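Local atomic coordinates of CAG pathogenicity island protein 13 (Helicobacter pylori, PDB entry 2G3V), a protein that is of unknown function but is encoded by cagS on the cag pathogenicity island, whose genes specify a type IV secretion system. Residues R137-D140 with S141-L145; D83-K86 with K87-L91; D63-L66 with R67-K71; F51-Q54 with M55-N58; K38-I41 with I42-K46. One frame throughout, in Å; residues are numbered along the deposited sequence.

Interaction 1. Residues R137-D140 with S141-L145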
# COMPACT_ATOMS: atom_id res chain seq x y z
N ARG A 137 -20.97 1.13 2.70
CA ARG A 137 -20.75 -0.19 3.28
C ARG A 137 -19.38 -0.74 2.92
O ARG A 137 -18.64 -1.22 3.78
CB ARG A 137 -21.84 -1.16 2.80
CG ARG A 137 -23.26 -0.76 3.20
CD ARG A 137 -23.47 -0.82 4.70
NE ARG A 137 -22.62 0.13 5.41
CZ ARG A 137 -22.57 0.26 6.73
NH1 ARG A 137 -23.32 -0.51 7.51
NH2 ARG A 137 -21.77 1.18 7.27
N GLU A 138 -19.06 -0.69 1.64
CA GLU A 138 -17.76 -1.16 1.16
C GLU A 138 -16.64 -0.51 1.97
O GLU A 138 -15.75 -1.19 2.47
CB GLU A 138 -17.58 -0.77 -0.31
CG GLU A 138 -18.05 -1.79 -1.31
CD GLU A 138 -18.07 -1.23 -2.72
OE1 GLU A 138 -17.08 -0.57 -3.12
OE2 GLU A 138 -19.08 -1.45 -3.43
N MSE A 139 -16.70 0.81 2.10
CA MSE A 139 -15.67 1.53 2.84
C MSE A 139 -15.61 1.11 4.29
O MSE A 139 -14.54 0.91 4.84
CB MSE A 139 -15.93 3.04 2.73
CG MSE A 139 -14.84 3.94 3.36
SE MSE A 139 -13.11 3.87 2.49
CE MSE A 139 -13.54 4.87 0.89
N ASP A 140 -16.78 0.97 4.92
CA ASP A 140 -16.83 0.60 6.32
C ASP A 140 -16.17 -0.72 6.61
O ASP A 140 -15.38 -0.82 7.55
CB ASP A 140 -18.28 0.57 6.80
CG ASP A 140 -18.39 0.81 8.30
OD1 ASP A 140 -17.73 1.75 8.81
OD2 ASP A 140 -19.15 0.07 8.96
N SER A 141 -16.47 -1.74 5.83
CA SER A 141 -15.87 -3.05 6.08
C SER A 141 -14.40 -3.09 5.67
O SER A 141 -13.60 -3.82 6.27
CB SER A 141 -16.65 -4.17 5.39
OG SER A 141 -16.72 -3.95 3.99
N GLN A 142 -14.05 -2.32 4.65
CA GLN A 142 -12.67 -2.28 4.20
C GLN A 142 -11.86 -1.71 5.34
O GLN A 142 -10.79 -2.22 5.67
CB GLN A 142 -12.53 -1.42 2.95
CG GLN A 142 -11.20 -1.60 2.21
CD GLN A 142 -11.12 -0.79 0.93
OE1 GLN A 142 -11.08 0.44 0.96
NE2 GLN A 142 -11.08 -1.49 -0.21
N ILE A 143 -12.38 -0.66 5.97
CA ILE A 143 -11.70 0.00 7.08
C ILE A 143 -11.59 -0.97 8.26
O ILE A 143 -10.55 -1.08 8.89
CB ILE A 143 -12.46 1.28 7.51
CG1 ILE A 143 -12.39 2.32 6.39
CG2 ILE A 143 -11.92 1.82 8.81
CD1 ILE A 143 -13.13 3.61 6.69
N GLU A 144 -12.67 -1.69 8.53
CA GLU A 144 -12.67 -2.66 9.62
C GLU A 144 -11.64 -3.76 9.35
O GLU A 144 -10.81 -4.09 10.21
CB GLU A 144 -14.07 -3.29 9.75
CG GLU A 144 -14.38 -3.81 11.15
CD GLU A 144 -14.31 -2.71 12.21
OE1 GLU A 144 -15.10 -1.73 12.11
OE2 GLU A 144 -13.48 -2.81 13.14
N LEU A 145 -11.69 -4.32 8.14
CA LEU A 145 -10.77 -5.37 7.73
C LEU A 145 -9.32 -4.93 7.91
O LEU A 145 -8.54 -5.61 8.57
CB LEU A 145 -11.02 -5.75 6.26
CG LEU A 145 -10.30 -6.99 5.73
CD1 LEU A 145 -10.86 -8.26 6.38
CD2 LEU A 145 -10.47 -7.06 4.24

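Interaction 2. Residues D83-K86 with K87-L91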
# COMPACT_ATOMS: atom_id res chain seq x y z
N ASP A 83 -13.57 9.87 12.61
CA ASP A 83 -12.86 9.14 13.64
C ASP A 83 -12.34 7.77 13.20
O ASP A 83 -11.26 7.34 13.63
CB ASP A 83 -13.76 9.00 14.89
CG ASP A 83 -15.23 8.78 14.54
OD1 ASP A 83 -15.63 7.61 14.33
OD2 ASP A 83 -15.99 9.79 14.46
N LYS A 84 -13.10 7.09 12.35
CA LYS A 84 -12.70 5.77 11.87
C LYS A 84 -11.70 5.90 10.72
O LYS A 84 -10.81 5.06 10.54
CB LYS A 84 -13.94 4.97 11.41
CG LYS A 84 -13.74 3.46 11.41
CD LYS A 84 -14.90 2.72 10.79
CE LYS A 84 -16.22 2.98 11.52
NZ LYS A 84 -16.21 2.45 12.90
N PHE A 85 -11.86 6.95 9.92
CA PHE A 85 -10.96 7.18 8.80
C PHE A 85 -9.58 7.50 9.32
O PHE A 85 -8.59 6.97 8.83
CB PHE A 85 -11.47 8.33 7.93
CG PHE A 85 -12.46 7.90 6.91
CD1 PHE A 85 -12.05 7.10 5.83
CD2 PHE A 85 -13.79 8.26 7.01
CE1 PHE A 85 -12.97 6.68 4.87
CE2 PHE A 85 -14.71 7.85 6.06
CZ PHE A 85 -14.30 7.06 4.98
N LYS A 86 -9.54 8.36 10.33
CA LYS A 86 -8.28 8.77 10.92
C LYS A 86 -7.51 7.55 11.43
O LYS A 86 -6.28 7.50 11.36
CB LYS A 86 -8.55 9.75 12.06
CG LYS A 86 -7.42 10.72 12.35
CD LYS A 86 -7.93 11.93 13.14
CE LYS A 86 -9.01 12.66 12.34
NZ LYS A 86 -9.58 13.87 13.00
N LYS A 87 -8.25 6.55 11.91
CA LYS A 87 -7.65 5.33 12.44
C LYS A 87 -6.83 4.57 11.41
O LYS A 87 -5.65 4.30 11.64
CB LYS A 87 -8.74 4.40 12.99
CG LYS A 87 -8.18 3.15 13.68
CD LYS A 87 -9.27 2.25 14.23
CE LYS A 87 -8.66 1.01 14.89
NZ LYS A 87 -9.66 0.10 15.53
N VAL A 88 -7.45 4.20 10.29
CA VAL A 88 -6.75 3.45 9.26
C VAL A 88 -5.54 4.21 8.76
O VAL A 88 -4.49 3.64 8.52
CB VAL A 88 -7.66 3.12 8.04
CG1 VAL A 88 -8.74 2.13 8.46
CG2 VAL A 88 -8.28 4.38 7.48
N TYR A 89 -5.69 5.52 8.62
CA TYR A 89 -4.61 6.34 8.11
C TYR A 89 -3.40 6.38 9.05
O TYR A 89 -2.26 6.55 8.60
CB TYR A 89 -5.13 7.74 7.80
CG TYR A 89 -5.95 7.76 6.53
CD1 TYR A 89 -5.37 7.40 5.31
CD2 TYR A 89 -7.30 8.12 6.53
CE1 TYR A 89 -6.09 7.41 4.13
CE2 TYR A 89 -8.05 8.12 5.35
CZ TYR A 89 -7.43 7.77 4.16
OH TYR A 89 -8.15 7.79 2.99
N ARG A 90 -3.64 6.19 10.34
CA ARG A 90 -2.54 6.18 11.29
C ARG A 90 -1.78 4.89 11.02
O ARG A 90 -0.55 4.87 11.00
CB ARG A 90 -3.07 6.17 12.72
CG ARG A 90 -3.89 7.40 13.05
CD ARG A 90 -3.91 7.70 14.54
NE ARG A 90 -4.54 8.99 14.84
CZ ARG A 90 -5.84 9.14 15.08
NH1 ARG A 90 -6.64 8.09 15.06
NH2 ARG A 90 -6.32 10.35 15.35
N LEU A 91 -2.54 3.83 10.76
CA LEU A 91 -2.01 2.51 10.50
C LEU A 91 -1.44 2.41 9.07
O LEU A 91 -0.56 1.60 8.81
CB LEU A 91 -3.11 1.47 10.72
CG LEU A 91 -2.74 0.00 10.97
CD1 LEU A 91 -2.02 -0.13 12.31
CD2 LEU A 91 -4.00 -0.85 10.96

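Interaction 3. Residues D63-L66 with R67-K71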
# COMPACT_ATOMS: atom_id res chain seq x y z
N ASP A 63 -11.15 16.20 6.35
CA ASP A 63 -12.52 16.53 5.96
C ASP A 63 -12.55 16.99 4.51
O ASP A 63 -13.50 16.72 3.77
CB ASP A 63 -13.08 17.65 6.83
CG ASP A 63 -14.52 17.98 6.48
OD1 ASP A 63 -15.43 17.27 6.97
OD2 ASP A 63 -14.76 18.92 5.68
N LYS A 64 -11.48 17.68 4.13
CA LYS A 64 -11.34 18.21 2.78
C LYS A 64 -11.20 17.11 1.75
O LYS A 64 -11.66 17.25 0.61
CB LYS A 64 -10.15 19.17 2.71
CG LYS A 64 -9.84 19.60 1.30
CD LYS A 64 -8.51 20.30 1.18
CE LYS A 64 -8.06 20.32 -0.27
NZ LYS A 64 -7.94 18.94 -0.82
N VAL A 65 -10.56 16.02 2.14
CA VAL A 65 -10.38 14.89 1.23
C VAL A 65 -11.68 14.09 1.08
O VAL A 65 -12.02 13.62 -0.01
CB VAL A 65 -9.19 13.97 1.70
CG1 VAL A 65 -9.13 12.69 0.88
CG2 VAL A 65 -7.86 14.73 1.57
N LEU A 66 -12.42 13.96 2.18
CA LEU A 66 -13.68 13.23 2.17
C LEU A 66 -14.78 13.89 1.31
O LEU A 66 -15.60 13.21 0.70
CB LEU A 66 -14.18 13.03 3.62
CG LEU A 66 -13.41 11.93 4.38
CD1 LEU A 66 -13.86 11.81 5.80
CD2 LEU A 66 -13.59 10.61 3.63
N ARG A 67 -14.75 15.22 1.24
CA ARG A 67 -15.71 15.98 0.46
C ARG A 67 -15.44 15.88 -1.04
O ARG A 67 -16.37 15.95 -1.86
CB ARG A 67 -15.70 17.46 0.87
CG ARG A 67 -16.27 17.77 2.24
CD ARG A 67 -16.32 19.27 2.48
NE ARG A 67 -16.79 19.64 3.81
CZ ARG A 67 -18.06 19.63 4.21
NH1 ARG A 67 -19.02 19.26 3.37
NH2 ARG A 67 -18.37 20.02 5.44
N ASN A 68 -14.18 15.72 -1.40
CA ASN A 68 -13.81 15.64 -2.79
C ASN A 68 -13.61 14.24 -3.35
O ASN A 68 -13.56 14.07 -4.56
CB ASN A 68 -12.54 16.46 -3.03
CG ASN A 68 -12.80 17.94 -2.93
OD1 ASN A 68 -13.50 18.51 -3.75
ND2 ASN A 68 -12.26 18.57 -1.90
N TYR A 69 -13.50 13.25 -2.48
CA TYR A 69 -13.30 11.87 -2.94
C TYR A 69 -14.56 11.02 -2.85
O TYR A 69 -14.87 10.27 -3.77
CB TYR A 69 -12.20 11.17 -2.13
CG TYR A 69 -10.78 11.63 -2.43
CD1 TYR A 69 -9.73 10.69 -2.48
CD2 TYR A 69 -10.47 12.98 -2.61
CE1 TYR A 69 -8.41 11.09 -2.70
CE2 TYR A 69 -9.14 13.39 -2.84
CZ TYR A 69 -8.12 12.43 -2.88
OH TYR A 69 -6.81 12.79 -3.08
N MSE A 70 -15.27 11.13 -1.73
CA MSE A 70 -16.46 10.32 -1.55
C MSE A 70 -17.53 10.71 -2.53
O MSE A 70 -17.59 11.87 -2.93
CB MSE A 70 -16.97 10.46 -0.12
CG MSE A 70 -15.92 10.03 0.87
SE MSE A 70 -15.16 8.35 0.27
CE MSE A 70 -16.17 7.22 1.48
N LYS A 71 -18.34 9.75 -2.95
CA LYS A 71 -19.40 10.06 -3.89
C LYS A 71 -20.44 10.85 -3.10
O LYS A 71 -21.04 11.82 -3.58
CB LYS A 71 -20.02 8.77 -4.45
CG LYS A 71 -20.92 8.99 -5.66
CD LYS A 71 -21.52 7.68 -6.16
CE LYS A 71 -20.46 6.68 -6.63
NZ LYS A 71 -19.70 7.12 -7.83

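Interaction 4. Residues F51-Q54 with M55-N58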
# COMPACT_ATOMS: atom_id res chain seq x y z
N PHE A 51 0.57 11.65 2.50
CA PHE A 51 -0.86 11.89 2.40
C PHE A 51 -1.52 11.29 3.62
O PHE A 51 -2.30 11.94 4.31
CB PHE A 51 -1.41 11.23 1.14
CG PHE A 51 -2.90 11.31 1.01
CD1 PHE A 51 -3.52 12.51 0.69
CD2 PHE A 51 -3.69 10.18 1.18
CE1 PHE A 51 -4.90 12.59 0.55
CE2 PHE A 51 -5.07 10.23 1.04
CZ PHE A 51 -5.68 11.45 0.72
N PHE A 52 -1.18 10.03 3.88
CA PHE A 52 -1.73 9.33 5.04
C PHE A 52 -1.44 10.12 6.33
O PHE A 52 -2.35 10.40 7.13
CB PHE A 52 -1.15 7.91 5.12
CG PHE A 52 -1.48 7.04 3.93
CD1 PHE A 52 -2.62 7.28 3.15
CD2 PHE A 52 -0.65 5.98 3.58
CE1 PHE A 52 -2.93 6.47 2.05
CE2 PHE A 52 -0.94 5.16 2.49
CZ PHE A 52 -2.08 5.41 1.72
N LYS A 53 -0.18 10.50 6.54
CA LYS A 53 0.17 11.27 7.73
C LYS A 53 -0.68 12.53 7.82
O LYS A 53 -1.16 12.89 8.89
CB LYS A 53 1.65 11.65 7.69
CG LYS A 53 2.03 12.70 8.73
CD LYS A 53 3.51 12.89 8.82
CE LYS A 53 4.17 11.62 9.34
NZ LYS A 53 5.63 11.79 9.63
N GLN A 54 -0.87 13.20 6.68
CA GLN A 54 -1.67 14.43 6.63
C GLN A 54 -3.13 14.22 6.98
O GLN A 54 -3.82 15.16 7.40
CB GLN A 54 -1.55 15.07 5.24
CG GLN A 54 -0.50 16.17 5.15
CD GLN A 54 -0.87 17.41 5.97
OE1 GLN A 54 -0.67 17.46 7.19
NE2 GLN A 54 -1.41 18.42 5.29
N MSE A 55 -3.64 13.01 6.84
CA MSE A 55 -5.04 12.81 7.16
C MSE A 55 -5.29 12.84 8.67
O MSE A 55 -6.12 13.62 9.16
CB MSE A 55 -5.52 11.50 6.53
CG MSE A 55 -5.33 11.45 5.02
SE MSE A 55 -6.33 12.82 4.08
CE MSE A 55 -8.06 12.10 4.30
N HIS A 56 -4.56 12.02 9.41
CA HIS A 56 -4.72 11.96 10.86
C HIS A 56 -4.05 13.13 11.59
O HIS A 56 -4.39 13.43 12.73
CB HIS A 56 -4.18 10.62 11.39
CG HIS A 56 -2.68 10.48 11.34
ND1 HIS A 56 -1.83 11.36 11.97
CD2 HIS A 56 -1.90 9.55 10.75
CE1 HIS A 56 -0.58 10.97 11.77
NE2 HIS A 56 -0.59 9.88 11.03
N THR A 57 -3.10 13.80 10.94
CA THR A 57 -2.42 14.93 11.58
C THR A 57 -3.13 16.25 11.29
O THR A 57 -3.05 17.21 12.05
CB THR A 57 -0.95 15.04 11.07
OG1 THR A 57 -0.20 13.90 11.51
CG2 THR A 57 -0.32 16.31 11.57
N ASN A 58 -3.83 16.29 10.16
CA ASN A 58 -4.54 17.48 9.74
C ASN A 58 -6.03 17.16 9.80
O ASN A 58 -6.47 16.14 9.25
CB ASN A 58 -4.12 17.80 8.30
CG ASN A 58 -4.21 19.28 7.96
OD1 ASN A 58 -5.29 19.87 7.92
ND2 ASN A 58 -3.05 19.88 7.68

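Interaction 5. Residues K38-I41 with I42-K46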
# COMPACT_ATOMS: atom_id res chain seq x y z
N LYS A 38 11.96 1.98 -10.90
CA LYS A 38 12.07 1.68 -9.48
C LYS A 38 11.74 2.94 -8.66
O LYS A 38 10.86 2.91 -7.79
CB LYS A 38 13.50 1.19 -9.17
CG LYS A 38 13.75 0.75 -7.73
CD LYS A 38 15.07 0.01 -7.65
CE LYS A 38 15.39 -0.41 -6.24
NZ LYS A 38 15.56 0.76 -5.33
N LYS A 39 12.45 4.04 -8.96
CA LYS A 39 12.25 5.32 -8.28
C LYS A 39 10.80 5.75 -8.42
O LYS A 39 10.20 6.33 -7.50
CB LYS A 39 13.17 6.39 -8.86
CG LYS A 39 12.97 7.78 -8.25
CD LYS A 39 13.23 7.80 -6.73
CE LYS A 39 14.72 7.59 -6.38
NZ LYS A 39 15.03 7.76 -4.93
N LYS A 40 10.22 5.47 -9.58
CA LYS A 40 8.84 5.81 -9.83
C LYS A 40 7.98 5.18 -8.72
O LYS A 40 7.07 5.82 -8.17
CB LYS A 40 8.41 5.25 -11.18
CG LYS A 40 7.02 5.66 -11.61
CD LYS A 40 6.58 4.89 -12.83
CE LYS A 40 5.23 5.41 -13.36
NZ LYS A 40 4.11 5.24 -12.38
N ILE A 41 8.28 3.93 -8.40
CA ILE A 41 7.56 3.21 -7.35
C ILE A 41 7.80 3.85 -5.98
O ILE A 41 6.86 4.11 -5.24
CB ILE A 41 8.00 1.73 -7.28
CG1 ILE A 41 7.87 1.06 -8.65
CG2 ILE A 41 7.21 0.99 -6.21
CD1 ILE A 41 6.47 0.69 -9.06
N ILE A 42 9.07 4.12 -5.66
CA ILE A 42 9.46 4.73 -4.38
C ILE A 42 8.83 6.10 -4.11
O ILE A 42 8.37 6.37 -3.00
CB ILE A 42 11.00 4.87 -4.32
CG1 ILE A 42 11.63 3.48 -4.48
CG2 ILE A 42 11.42 5.53 -2.99
CD1 ILE A 42 13.18 3.48 -4.43
N ASP A 43 8.81 6.96 -5.11
CA ASP A 43 8.20 8.28 -4.93
C ASP A 43 6.71 8.14 -4.69
O ASP A 43 6.13 8.91 -3.92
CB ASP A 43 8.44 9.15 -6.15
CG ASP A 43 9.91 9.43 -6.38
OD1 ASP A 43 10.69 9.28 -5.42
OD2 ASP A 43 10.27 9.80 -7.52
N GLN A 44 6.10 7.14 -5.32
CA GLN A 44 4.68 6.90 -5.15
C GLN A 44 4.35 6.46 -3.72
O GLN A 44 3.33 6.82 -3.15
CB GLN A 44 4.19 5.84 -6.13
CG GLN A 44 3.27 6.35 -7.22
CD GLN A 44 2.71 5.22 -8.06
OE1 GLN A 44 3.38 4.71 -8.97
NE2 GLN A 44 1.48 4.81 -7.75
N ILE A 45 5.22 5.64 -3.15
CA ILE A 45 5.03 5.17 -1.79
C ILE A 45 5.19 6.36 -0.84
O ILE A 45 4.46 6.49 0.12
CB ILE A 45 6.05 4.05 -1.44
CG1 ILE A 45 5.81 2.83 -2.33
CG2 ILE A 45 5.95 3.67 0.05
CD1 ILE A 45 6.78 1.68 -2.12
N LYS A 46 6.15 7.22 -1.15
CA LYS A 46 6.43 8.41 -0.33
C LYS A 46 5.30 9.43 -0.39
O LYS A 46 4.94 10.03 0.61
CB LYS A 46 7.74 9.07 -0.81
CG LYS A 46 8.08 10.35 -0.10
CD LYS A 46 8.44 10.09 1.33
CE LYS A 46 8.88 11.38 2.01
NZ LYS A 46 9.30 11.20 3.42

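Interaction 1. Residues R137-D140 with S141-L145
M139 and I143, one turn apart on helix 136-149, make the close-packed side of this contact. The side chains cross obliquely, with CG of the selenomethionine M139 lying 3.8 Å from CD1 of I143. I143 reaches back because its CG1 branch stands anti to the carbonyl carbon (chi1 -67°), which lays CG1 beside the M139 carbonyl, 3.0 Å from M139 O. M139 in turn bends at both chi2 and chi3, folding its selenium and CE round instead of running straight out. Both residues are buried: F85 and V88 of helix 82-105 pack on this face, and M70 and M134 also touch M139.

The other side of the turn is polar and open to solvent. Here R137 curls toward D140, but the carboxylate oxygen D140 OD2, 3.3 Å from R137 NH2, sits well out of the guanidinium plane, making this a pairing of charges with no N-H aimed at the oxygen. The hydroxyl of S141 lies 3.3 Å from E138 O and equally near R137 O, weak contacts between which its proton is not settled. Backbone bonds one turn apart run along the helix on both sides, among them I143 N to M139 O at 2.9 Å and E144 N to D140 O at 3.0 Å. Such a division, apolar side inward and charged side outward, is characteristic of an amphipathic surface helix in an all-helical fold.

Interaction 2. Residues D83-K86 with K87-L91
R90 folds back along helix 82-105 to lay its guanidinium over the aliphatic part of K86, one turn earlier. Traced outward, R90 CB lies 3.7 Å from K86 O, and CG comes closer still to the same carbonyl. CD and NE then carry the chain past this oxygen in an extended run from CG. At the end, CZ is 3.5 Å from K86 CG, while NH2 lies 3.2 Å from both CG and CD of the lysine. K86 CG stands 3.2 Å above the guanidinium plane, displaced toward its rim, so that the contact is over a face and not with an N-H. The bend of K86 at chi3 (-59°) accompanies a separation of 5.3 Å between K86 NZ and R90 NH2, and the two like charges do not touch.

On the buried side F85 and Y89 run side by side and point the same way, with F85 CD1 4.2 Å from Y89 CE2. V88 CG2 lies over one face of the Y89 ring, toward its rim, and the Y89 hydroxyl is hydrogen-bonded to the carbonyl of F125. The backbone bonds beneath are uneven: both N-H groups directed at K84 O, those of K87 and V88, are weakly bound.

The helix is packed on several sides. F85 meets L62 and L66 of helix 59-69, K84 and V88 meet I143 of helix 136-149, and K86 and R90 lie against H56 of helix 35-57.

Interaction 3. Residues D63-L66 with R67-K71
The Y69 ring carries the CG1 methyl of V65 over one face, 3.6 Å from the ring centroid and only 5° off the normal, a CH-pi contact almost exactly over the centre. V65 CG1 reaches it by standing anti to its own backbone nitrogen (chi1 171°). Two other flat groups, the D63 carboxylate and R67 guanidinium, are turned 69° apart. R67 NE gives a hydrogen bond of 2.9 Å to D63 OD2, meeting it on the syn side, although the oxygen is tilted from the guanidinium plane. This salt bridge leaves D63 OD1 for the hydroxyl of Y73, so the carboxylate is gripped at both oxygens.

The N68 amide turns back on the helix: its ND2 donates to K64 O at 2.9 Å. On the buried flank L66 and M70 lie alongside each other, L66 CD2 3.7 Å from M70 CG, and both pack on F85. M70 is the first residue to leave helical backbone angles, yet its N still bonds to L66 O, from above the carbonyl plane. These contacts make up the last turns of the short amphipathic helix 59-69, whose V65 and Y69 pack on helix 35-57 and whose L66 packs on helix 82-105.

Interaction 4. Residues F51-Q54 with M55-N58
F51 receives the side chain of M55 over one face of its ring, a Met-aromatic contact across one helical turn. The selenium of M55 lies 4.1 Å from the ring centroid and 27° off the normal, nearest to F51 CZ, while M55 CG sits above the same ring as a CH-pi partner. F51 sends CG anti to its backbone nitrogen (chi1 175°), and M55 bends at chi2 and chi3, which brings the selenium over the ring instead of past it. V65 touches both residues, and the ring of F126 meets F51 edge-to-face.

H56 is turned the other way. Its CG lies between the backbone N and the carbonyl carbon (chi1 71°), folding the imidazole back over the preceding turn so that K53 O stands 3.4 Å above the ring plane, over its centre. H56 NE2 is fixed by a hydrogen bond to E93, a residue of helix 82-105 that also forms a weak, long ion pair with K53.

Nearer the end, K53 O accepts the backbone N-H of T57 at 3.0 Å. Q54 and N58 run side by side with their amide planes almost perpendicular, and N58 ND2 reaches Q54 OE1 only through a weak bond of 3.4 Å. N58 leaves helical geometry, and its OD1 accepts the N-H of A61. This is a typical helix-to-helix junction, in which the residue ending helix 35-57 serves as N-cap of helix 59-69.

Interaction 5. Residues K38-I41 with I42-K46
K39 and D43 meet at an angle on the outer face of helix 35-57, their contact made by the methylene groups of the lysine. Bends at chi2 (60°) and chi3 (69°) curl K39 so that its CD lies 3.2 Å from D43 OD1, while CG is nearer to OD2. The ammonium ends farther off, with K39 NZ 4.6 Å from D43 OD1; the opposite charges probably attract each other at this range without direct contact.

K40 and Q44, by contrast, lie side by side and point the same way. K40 NZ comes 3.5 Å from Q44 OE1, both chains reaching well out from the helix. K38 and I42 form another crossing pair, in which the lysine nitrogen ends near a methyl: K38 NZ is 3.7 Å from I42 CD1.

I41 and I45 also cross, more loosely, and I41 CG2 is 4.2 Å from I45 CD1. In I45 the CG1 branch lies over the preceding turn, 3.3 Å from I41 O. The same carbonyl accepts the N-H of I45, and a nearly straight bond of 2.8 Å from D43 N to K39 O holds the turn beneath the crossing charged pair.

I41 and I45 are buried, and I42 is partly so. I42 and I45 pack on I103 of helix 82-105, I45 also on L99 and L100, while loop residues R116 and L119 meet I41 and I45 respectively.

In the fold
From the N terminus, interaction 5 and then interaction 4 lie on helix 35-57, their centres about 19 Å apart. Interaction 3 follows on helix 59-69, interaction 2 on helix 82-105 and interaction 1 on helix 136-149. Each is confined to consecutive residues, so none closes a long loop, and the five run in series without nesting or crossing. Packing between them links the helices: interaction 2 touches interactions 1, 3 and 4, which ties helix 82-105 to three other helices through residues such as F85, Y89 and K86. V65 meets M55 between interactions 3 and 4, and M70 meets M139 between interactions 3 and 1. Interaction 5 touches none of the others.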